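Local coordinates for protein peptidase (Yersinia bercovieri, PDB 5NYW) that is of unknown function but, as an ancestral beta-subunit (Anbu), belongs to the Ntn-hydrolase superfamily and is probably related to HslV and the 20S proteasome beta-subunits, at residues N76-S79 with M80-A84; A84-L87 with G88-R92; K121-G124 with L125-F128; M196-L200 with D201-T205. One frame throughout, in Å; residues are numbered along the deposited sequence.

Overall arrangement
Following the chain from the N terminus, contact 1 opens where the loop after helix 52-65 turns into helix 80-98, and contact 2 continues along that helix, sharing Ala84 with contact 1. Contact 3 comes next, closing the turn between strands 112-120 and 126-130. Contact 4 begins the return from strand 193-199 toward strand 208-211. Each contact is local and they run in series, so none crosses another. They are joined in space: Met80 packs on Arg126 and Phe128, and Ala84, common to contacts 1 and 2, packs on Phe128, binding both to contact 3, while Leu125 meets Tyr198 and Leu200, carrying contact 3 on to contact 4. Helix layer, five-stranded sheet and second sheet are tied in sequence.

Contact 1: N76-S79 with M80-A84; sequences NVAS and MYEAA
Glu82 folds back from the first turn of helix 80-98 onto the loop that precedes it, and its OE1 takes the backbone N-H of Ala78 at an N to OE1 distance of 2.8 Å. The bond is fairly straight, 157° at the hydrogen, but the donor stands above the carboxylate, 53° out of its plane. CG of Glu82 lies anti to the carbonyl carbon (chi1 -62°) and the chain runs extended beyond it, which carries the acid back toward Ala78. On the way the side chain slides past Val77 in the opposite direction, with Glu82 CB 3.7 Å from Val77 CB. One branch of Val77, CG2, rests 3.8 Å from Ala83 CB.

Ser79 is the N-cap. Its OG accepts from Glu82 N in a long, weak capping bond of 3.5 Å, while its carbonyl O receives Ala83 N at 3.1 Å and so starts the regular helical pattern. The same carbonyl also draws a weak bond from Glu82 N. The carboxylate takes the N-H one residue before the cap, so the reciprocal bond of a capping box is not made.

Farther out, the carbonyl O of Val77 accepts from Arg42 NH1, which helps to hold the loop, and Tyr81 leads away so that its OH bonds Ser57 and Arg97 of a second subunit. Placed in the first turn and bonded to Ala78 N, the acid of Glu82 sits by the positive end of the helix dipole, a setting that would probably favour its ionised form.

Contact 2: A84-L87 with G88-R92; sequences ATLL and GETVR
The Arg92 guanidinium, tied to Thr85 through a water, has Gly88 O over the centre of one face, 3.9 Å above its plane. Its NH2 donates to the water, which in turn donates to Thr85 O, bridging almost two turns of helix 80-98, while NH1 bonds Gln133 O. The other flat group, the Glu89 carboxylate, lies beside the preceding turn with OE1 4.1 Å from Leu86 CD1, the two side chains crossing at about a right angle. The stem of this acid passes closer to the backbone: Glu89 CG is 3.3 Å from Thr85 O.

Thr90 adds a second hold on one carbonyl. With OG1 anti to its own carbonyl carbon (chi1 -43°), the hydroxyl reaches back and donates to Leu86 O at 2.7 Å, and Thr90 N meets that same oxygen from the opposite face of its plane. Val91 N closes the next turn on Leu87 O at 2.7 Å. Thr85 in its turn bonds Glu82 O through OG1.

Leu87 packs on Leu116 and Ile130 of the sheet, Val91 on Leu114 and Ile130, and Thr90 lies against Ile58 and Leu62 of helix 52-65. This is the paired-helix layer over a beta sheet found in the alpha-beta-beta-alpha sandwich of Ntn hydrolases.

Contact 3: K121-G124 with L125-F128; sequences KGEG and LRLF
Arg126 CD lies against the carboxylate of Glu123, 3.5 Å from Glu123 OE2, and the two side chains cross at about a right angle. Beyond this close packing the charged ends meet more loosely. Glu123 OE2 lies at the edge of the guanidinium, in its plane, and forms a long salt bridge of 3.6 Å with Arg126 NH1, although the planes of the two groups are turned 75° apart. A bend in the arginine chain at chi3 (77°) swings the guanidinium to this side.

Both charges have firmer partners elsewhere: Glu123 OE1 accepts from Met80 N at the start of helix 80-98, and Arg126 NE forms a salt bridge with Glu138. The pair belongs to a beta-hairpin whose strands, 112-120 and 126-130, are joined by backbone bonds of Arg126 to Gly118 and of Phe128 to Leu116. On the opposite flank Leu125 is buried, packing on Leu12 of the other sheet.

Gly124 gives the contact its exposed side, where its carbonyl O lies 3.9 Å from Arg126 CG. Met80 and Tyr81, by contrast, cover the arginine from helix 80-98.

Contact 4: M196-L200 with D201-T205; sequences MIYPL and DSFST
A type II beta-turn at Pro199-Leu200-Asp201-Ser202 opens the connection of a beta-hairpin, whose strands 193-199 and 208-211 pair antiparallel in one of the two sheets of this Ntn-hydrolase fold. Pro199 and Ser202 close the turn: Ser202 N donates to Pro199 O at 3.1 Å, and Ser202 OG donates to that same oxygen at 2.9 Å, both arriving from one face of the carbonyl plane. Asp201 takes the positive phi (64°) that the third position of such a turn calls for, and its side chain lies alongside that of Leu200, pointing the same way. Its OD1 bonds Gln119 on the neighbouring sheet.

Ser202 OG serves twice. Set between its own backbone N and carbonyl carbon (chi1 75°), it also accepts from Ser204 N at 3.1 Å, which makes an ST turn following directly on the first. The hydroxyl oxygen lies over one face of the Tyr198 ring, 3.4 Å from CE1, and touches Pro199 CG.

The Tyr198 side chain extends along the loop with CG anti to its backbone N, bringing its phenol oxygen to Phe203 N, which donates to it at 2.9 Å. Gln119 OE1 is a further partner of this hydroxyl, so the loop, the tyrosine and strand 112-120 meet at one atom. Two residues earlier in the strand, Met196 reaches forward with an extended chain, and its CE ends 3.5 Å from Ser204 O. The phenol oxygen of Tyr198, OH, also stands over one face of the Phe203 ring, offset toward the rim and nearest to CD1, at 3.4 Å.

Contact 1: N76-S79 with M80-A84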
loop_
_atom_site.group_PDB
_atom_site.type_symbol
_atom_site.label_atom_id
_atom_site.label_comp_id
_atom_site.label_asym_id
_atom_site.label_seq_id
_atom_site.Cartn_x
_atom_site.Cartn_y
_atom_site.Cartn_z
ATOM N N ASN L 76 12.292 -37.315 10.287
ATOM C CA ASN L 76 10.925 -37.593 10.727
ATOM C C ASN L 76 9.806 -37.222 9.726
ATOM O O ASN L 76 8.633 -37.313 10.071
ATOM C CB ASN L 76 10.663 -36.916 12.078
ATOM C CG ASN L 76 10.814 -35.407 12.029
ATOM O OD1 ASN L 76 10.483 -34.759 11.029
ATOM N ND2 ASN L 76 11.318 -34.832 13.125
ATOM N N VAL L 77 10.148 -36.788 8.511
ATOM C CA VAL L 77 9.111 -36.595 7.490
ATOM C C VAL L 77 8.619 -37.992 7.088
ATOM O O VAL L 77 9.405 -38.947 7.011
ATOM C CB VAL L 77 9.594 -35.818 6.220
ATOM C CG1 VAL L 77 9.864 -34.352 6.553
ATOM C CG2 VAL L 77 10.829 -36.456 5.600
ATOM N N ALA L 78 7.313 -38.119 6.882
ATOM C CA ALA L 78 6.700 -39.423 6.614
ATOM C C ALA L 78 6.927 -39.919 5.181
ATOM O O ALA L 78 6.989 -41.127 4.949
ATOM C CB ALA L 78 5.211 -39.379 6.931
ATOM N N SER L 79 7.036 -38.993 4.229
ATOM C CA SER L 79 7.232 -39.343 2.817
ATOM C C SER L 79 8.267 -38.446 2.129
ATOM O O SER L 79 8.655 -37.399 2.647
ATOM C CB SER L 79 5.908 -39.264 2.055
ATOM O OG SER L 79 5.443 -37.928 1.976
ATOM N N MET L 80 8.712 -38.876 0.957
ATOM C CA MET L 80 9.654 -38.116 0.157
ATOM C C MET L 80 9.035 -36.789 -0.278
ATOM O O MET L 80 9.737 -35.788 -0.443
ATOM C CB MET L 80 10.072 -38.930 -1.068
ATOM C CG MET L 80 11.364 -38.489 -1.733
ATOM S SD MET L 80 12.737 -38.773 -0.628
ATOM C CE MET L 80 12.507 -40.523 -0.397
ATOM N N TYR L 81 7.715 -36.782 -0.440
ATOM C CA TYR L 81 7.007 -35.567 -0.812
ATOM C C TYR L 81 7.164 -34.495 0.264
ATOM O O TYR L 81 7.336 -33.312 -0.054
ATOM C CB TYR L 81 5.513 -35.850 -1.062
ATOM C CG TYR L 81 4.789 -34.609 -1.502
ATOM C CD1 TYR L 81 4.220 -33.748 -0.565
ATOM C CD2 TYR L 81 4.710 -34.269 -2.853
ATOM C CE1 TYR L 81 3.585 -32.585 -0.953
ATOM C CE2 TYR L 81 4.064 -33.109 -3.259
ATOM C CZ TYR L 81 3.503 -32.267 -2.289
ATOM O OH TYR L 81 2.859 -31.100 -2.639
ATOM N N GLU L 82 7.084 -34.915 1.531
ATOM C CA GLU L 82 7.251 -34.010 2.669
ATOM C C GLU L 82 8.697 -33.573 2.777
ATOM O O GLU L 82 8.995 -32.438 3.115
ATOM C CB GLU L 82 6.821 -34.686 3.977
ATOM C CG GLU L 82 5.356 -35.103 4.026
ATOM C CD GLU L 82 4.970 -35.685 5.371
ATOM O OE1 GLU L 82 5.855 -35.776 6.250
ATOM O OE2 GLU L 82 3.792 -36.074 5.544
ATOM N N ALA L 83 9.601 -34.480 2.440
ATOM C CA ALA L 83 11.010 -34.150 2.409
ATOM C C ALA L 83 11.242 -33.029 1.385
ATOM O O ALA L 83 11.996 -32.094 1.640
ATOM C CB ALA L 83 11.822 -35.366 2.078
ATOM N N ALA L 84 10.583 -33.126 0.235
ATOM C CA ALA L 84 10.679 -32.099 -0.810
ATOM C C ALA L 84 10.127 -30.745 -0.388
ATOM O O ALA L 84 10.747 -29.724 -0.681
ATOM C CB ALA L 84 9.971 -32.570 -2.090
#

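Contact 2: A84-L87 with G88-R92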
loop_
_atom_site.group_PDB
_atom_site.type_symbol
_atom_site.label_atom_id
_atom_site.label_comp_id
_atom_site.label_asym_id
_atom_site.label_seq_id
_atom_site.Cartn_x
_atom_site.Cartn_y
_atom_site.Cartn_z
ATOM N N ALA L 84 10.583 -33.126 0.235
ATOM C CA ALA L 84 10.679 -32.099 -0.810
ATOM C C ALA L 84 10.127 -30.745 -0.388
ATOM O O ALA L 84 10.747 -29.724 -0.681
ATOM C CB ALA L 84 9.971 -32.570 -2.090
ATOM N N THR L 85 8.965 -30.717 0.276
ATOM C CA THR L 85 8.434 -29.440 0.764
ATOM C C THR L 85 9.428 -28.854 1.779
ATOM O O THR L 85 9.612 -27.641 1.850
ATOM C CB THR L 85 7.019 -29.539 1.407
ATOM O OG1 THR L 85 7.054 -30.312 2.610
ATOM C CG2 THR L 85 6.023 -30.119 0.436
ATOM N N LEU L 86 10.041 -29.728 2.575
ATOM C CA LEU L 86 10.998 -29.304 3.586
ATOM C C LEU L 86 12.231 -28.646 2.960
ATOM O O LEU L 86 12.711 -27.612 3.429
ATOM C CB LEU L 86 11.416 -30.499 4.444
ATOM C CG LEU L 86 12.394 -30.157 5.570
ATOM C CD1 LEU L 86 11.729 -29.201 6.551
ATOM C CD2 LEU L 86 12.904 -31.400 6.289
ATOM N N LEU L 87 12.748 -29.240 1.898
ATOM C CA LEU L 87 13.874 -28.648 1.177
ATOM C C LEU L 87 13.486 -27.286 0.586
ATOM O O LEU L 87 14.254 -26.331 0.630
ATOM C CB LEU L 87 14.358 -29.586 0.072
ATOM C CG LEU L 87 15.655 -30.293 0.438
ATOM C CD1 LEU L 87 15.396 -31.246 1.593
ATOM C CD2 LEU L 87 16.158 -31.042 -0.749
ATOM N N GLY L 88 12.291 -27.220 0.012
ATOM C CA GLY L 88 11.807 -25.989 -0.569
ATOM C C GLY L 88 11.755 -24.867 0.449
ATOM O O GLY L 88 12.127 -23.731 0.135
ATOM N N GLU L 89 11.300 -25.189 1.663
ATOM C CA GLU L 89 11.237 -24.226 2.758
ATOM C C GLU L 89 12.636 -23.794 3.169
ATOM O O GLU L 89 12.871 -22.613 3.442
ATOM C CB GLU L 89 10.480 -24.812 3.968
ATOM C CG GLU L 89 8.998 -25.028 3.706
ATOM C CD GLU L 89 8.306 -25.831 4.787
ATOM O OE1 GLU L 89 8.987 -26.227 5.755
ATOM O OE2 GLU L 89 7.088 -26.099 4.642
ATOM N N THR L 90 13.565 -24.750 3.206
ATOM C CA THR L 90 14.933 -24.453 3.615
ATOM C C THR L 90 15.639 -23.630 2.511
ATOM O O THR L 90 16.510 -22.810 2.807
ATOM C CB THR L 90 15.737 -25.731 3.909
ATOM O OG1 THR L 90 14.938 -26.642 4.661
ATOM C CG2 THR L 90 17.006 -25.392 4.683
ATOM N N VAL L 91 15.306 -23.902 1.245
ATOM C CA VAL L 91 15.799 -23.088 0.133
ATOM C C VAL L 91 15.367 -21.614 0.223
ATOM O O VAL L 91 16.215 -20.717 0.153
ATOM C CB VAL L 91 15.352 -23.647 -1.223
ATOM C CG1 VAL L 91 15.580 -22.618 -2.298
ATOM C CG2 VAL L 91 16.108 -24.930 -1.541
ATOM N N ARG L 92 14.068 -21.368 0.406
ATOM C CA ARG L 92 13.542 -19.995 0.534
ATOM C C ARG L 92 14.102 -19.269 1.763
ATOM O O ARG L 92 14.421 -18.083 1.690
ATOM C CB ARG L 92 12.002 -19.992 0.600
ATOM C CG ARG L 92 11.310 -20.256 -0.730
ATOM C CD ARG L 92 9.760 -20.104 -0.688
ATOM N NE ARG L 92 9.066 -21.124 0.110
ATOM C CZ ARG L 92 8.560 -22.257 -0.395
ATOM N NH1 ARG L 92 8.713 -22.552 -1.691
ATOM N NH2 ARG L 92 7.932 -23.125 0.397
HETATM O O HOH W 1 7.581 -25.898 0.107
#

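Contact 3: K121-G124 with L125-F128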
loop_
_atom_site.group_PDB
_atom_site.type_symbol
_atom_site.label_atom_id
_atom_site.label_comp_id
_atom_site.label_asym_id
_atom_site.label_seq_id
_atom_site.Cartn_x
_atom_site.Cartn_y
_atom_site.Cartn_z
ATOM N N LYS L 121 10.966 -45.980 4.013
ATOM C CA LYS L 121 10.292 -47.279 4.086
ATOM C C LYS L 121 8.782 -47.143 4.126
ATOM O O LYS L 121 8.239 -46.339 4.870
ATOM C CB LYS L 121 10.787 -48.110 5.274
ATOM C CG LYS L 121 10.376 -49.583 5.157
ATOM C CD LYS L 121 10.975 -50.464 6.253
ATOM C CE LYS L 121 10.641 -51.943 6.024
ATOM N NZ LYS L 121 11.281 -52.859 7.023
ATOM N N GLY L 122 8.116 -47.939 3.298
ATOM C CA GLY L 122 6.680 -47.863 3.154
ATOM C C GLY L 122 6.272 -47.243 1.835
ATOM O O GLY L 122 5.083 -47.137 1.527
ATOM N N GLU L 123 7.250 -46.786 1.065
ATOM C CA GLU L 123 6.956 -46.203 -0.238
ATOM C C GLU L 123 8.045 -46.631 -1.236
ATOM O O GLU L 123 9.101 -47.135 -0.840
ATOM C CB GLU L 123 6.833 -44.676 -0.142
ATOM C CG GLU L 123 8.146 -43.936 0.023
ATOM C CD GLU L 123 7.992 -42.416 0.036
ATOM O OE1 GLU L 123 9.030 -41.743 0.204
ATOM O OE2 GLU L 123 6.859 -41.895 -0.144
ATOM N N GLY L 124 7.791 -46.429 -2.524
ATOM C CA GLY L 124 8.764 -46.764 -3.545
ATOM C C GLY L 124 9.784 -45.653 -3.718
ATOM O O GLY L 124 9.890 -44.745 -2.904
ATOM N N LEU L 125 10.567 -45.742 -4.775
ATOM C CA LEU L 125 11.563 -44.727 -5.060
ATOM C C LEU L 125 10.929 -43.432 -5.467
ATOM O O LEU L 125 9.979 -43.434 -6.239
ATOM C CB LEU L 125 12.468 -45.184 -6.179
ATOM C CG LEU L 125 12.988 -46.584 -6.000
ATOM C CD1 LEU L 125 13.628 -46.919 -7.306
ATOM C CD2 LEU L 125 13.966 -46.634 -4.845
ATOM N N ARG L 126 11.451 -42.320 -4.962
ATOM C CA ARG L 126 10.988 -41.016 -5.429
ATOM C C ARG L 126 12.178 -40.094 -5.686
ATOM O O ARG L 126 13.192 -40.162 -4.994
ATOM C CB ARG L 126 10.014 -40.395 -4.427
ATOM C CG ARG L 126 8.810 -41.269 -4.180
ATOM C CD ARG L 126 7.756 -40.626 -3.295
ATOM N NE ARG L 126 6.946 -39.643 -4.009
ATOM C CZ ARG L 126 5.876 -39.054 -3.488
ATOM N NH1 ARG L 126 5.486 -39.372 -2.257
ATOM N NH2 ARG L 126 5.179 -38.170 -4.200
ATOM N N LEU L 127 12.053 -39.258 -6.711
ATOM C CA LEU L 127 13.113 -38.338 -7.129
ATOM C C LEU L 127 12.528 -36.967 -7.462
ATOM O O LEU L 127 11.572 -36.891 -8.223
ATOM C CB LEU L 127 13.854 -38.894 -8.345
ATOM C CG LEU L 127 14.860 -37.975 -9.047
ATOM C CD1 LEU L 127 15.991 -37.607 -8.116
ATOM C CD2 LEU L 127 15.382 -38.589 -10.353
ATOM N N PHE L 128 13.086 -35.897 -6.887
ATOM C CA PHE L 128 12.591 -34.527 -7.109
ATOM C C PHE L 128 13.666 -33.571 -7.608
ATOM O O PHE L 128 14.865 -33.741 -7.330
ATOM C CB PHE L 128 11.989 -33.885 -5.830
ATOM C CG PHE L 128 10.751 -34.580 -5.293
ATOM C CD1 PHE L 128 10.838 -35.801 -4.630
ATOM C CD2 PHE L 128 9.495 -34.045 -5.525
ATOM C CE1 PHE L 128 9.703 -36.434 -4.149
ATOM C CE2 PHE L 128 8.362 -34.682 -5.073
ATOM C CZ PHE L 128 8.464 -35.881 -4.380
#

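Contact 4: M196-L200 with D201-T205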
loop_
_atom_site.group_PDB
_atom_site.type_symbol
_atom_site.label_atom_id
_atom_site.label_comp_id
_atom_site.label_asym_id
_atom_site.label_seq_id
_atom_site.Cartn_x
_atom_site.Cartn_y
_atom_site.Cartn_z
ATOM N N MET L 196 26.723 -42.881 -6.673
ATOM C CA MET L 196 26.077 -43.876 -5.839
ATOM C C MET L 196 25.001 -44.668 -6.568
ATOM O O MET L 196 24.260 -44.124 -7.377
ATOM C CB MET L 196 25.468 -43.227 -4.607
ATOM C CG MET L 196 24.628 -44.193 -3.822
ATOM S SD MET L 196 24.075 -43.501 -2.296
ATOM C CE MET L 196 22.740 -44.629 -1.901
ATOM N N ILE L 197 24.935 -45.960 -6.290
ATOM C CA ILE L 197 23.821 -46.775 -6.733
ATOM C C ILE L 197 22.966 -47.150 -5.521
ATOM O O ILE L 197 23.483 -47.678 -4.535
ATOM C CB ILE L 197 24.286 -48.049 -7.418
ATOM C CG1 ILE L 197 25.099 -47.722 -8.663
ATOM C CG2 ILE L 197 23.086 -48.943 -7.701
ATOM C CD1 ILE L 197 25.659 -48.954 -9.356
ATOM N N TYR L 198 21.672 -46.845 -5.582
ATOM C CA TYR L 198 20.740 -47.256 -4.539
ATOM C C TYR L 198 19.727 -48.257 -5.071
ATOM O O TYR L 198 18.799 -47.892 -5.802
ATOM C CB TYR L 198 19.979 -46.067 -3.954
ATOM C CG TYR L 198 18.955 -46.531 -2.937
ATOM C CD1 TYR L 198 19.318 -46.782 -1.615
ATOM C CD2 TYR L 198 17.634 -46.772 -3.311
ATOM C CE1 TYR L 198 18.391 -47.229 -0.698
ATOM C CE2 TYR L 198 16.709 -47.221 -2.405
ATOM C CZ TYR L 198 17.088 -47.446 -1.098
ATOM O OH TYR L 198 16.137 -47.885 -0.205
ATOM N N PRO L 199 19.893 -49.529 -4.709
ATOM C CA PRO L 199 18.906 -50.548 -5.101
ATOM C C PRO L 199 17.584 -50.471 -4.311
ATOM O O PRO L 199 17.575 -50.159 -3.117
ATOM C CB PRO L 199 19.643 -51.868 -4.843
ATOM C CG PRO L 199 20.727 -51.540 -3.877
ATOM C CD PRO L 199 21.096 -50.103 -4.080
ATOM N N LEU L 200 16.477 -50.715 -5.009
ATOM C CA LEU L 200 15.147 -50.696 -4.417
ATOM C C LEU L 200 15.064 -51.538 -3.143
ATOM O O LEU L 200 15.568 -52.654 -3.080
ATOM C CB LEU L 200 14.106 -51.174 -5.440
ATOM C CG LEU L 200 12.664 -51.388 -4.952
ATOM C CD1 LEU L 200 12.047 -50.085 -4.472
ATOM C CD2 LEU L 200 11.801 -52.031 -6.049
ATOM N N ASP L 201 14.457 -50.948 -2.122
ATOM C CA ASP L 201 14.175 -51.601 -0.843
ATOM C C ASP L 201 15.430 -52.019 -0.061
ATOM O O ASP L 201 15.327 -52.738 0.926
ATOM C CB ASP L 201 13.259 -52.820 -1.026
ATOM C CG ASP L 201 11.858 -52.442 -1.478
ATOM O OD1 ASP L 201 11.382 -51.359 -1.091
ATOM O OD2 ASP L 201 11.190 -53.274 -2.138
ATOM N N SER L 202 16.606 -51.570 -0.482
ATOM C CA SER L 202 17.833 -51.941 0.218
ATOM C C SER L 202 18.103 -51.060 1.432
ATOM O O SER L 202 18.673 -51.519 2.417
ATOM C CB SER L 202 19.044 -51.857 -0.712
ATOM O OG SER L 202 19.407 -50.503 -0.934
ATOM N N PHE L 203 17.724 -49.786 1.333
ATOM C CA PHE L 203 18.031 -48.784 2.357
ATOM C C PHE L 203 19.501 -48.818 2.703
ATOM O O PHE L 203 19.899 -48.739 3.871
ATOM C CB PHE L 203 17.144 -48.950 3.590
ATOM C CG PHE L 203 15.690 -48.786 3.281
ATOM C CD1 PHE L 203 15.176 -47.523 3.011
ATOM C CD2 PHE L 203 14.842 -49.881 3.226
ATOM C CE1 PHE L 203 13.838 -47.358 2.714
ATOM C CE2 PHE L 203 13.509 -49.719 2.916
ATOM C CZ PHE L 203 13.011 -48.458 2.653
ATOM N N SER L 204 20.300 -48.944 1.650
ATOM C CA SER L 204 21.735 -49.042 1.798
ATOM C C SER L 204 22.472 -47.900 1.111
ATOM O O SER L 204 22.065 -47.427 0.050
ATOM C CB SER L 204 22.216 -50.377 1.232
ATOM O OG SER L 204 23.614 -50.365 1.044
ATOM N N THR L 205 23.538 -47.441 1.757
ATOM C CA THR L 205 24.466 -46.477 1.178
ATOM C C THR L 205 25.816 -47.160 0.952
ATOM O O THR L 205 26.870 -46.517 0.939
ATOM C CB THR L 205 24.639 -45.242 2.057
ATOM O OG1 THR L 205 25.039 -45.649 3.372
ATOM C CG2 THR L 205 23.322 -44.479 2.144
#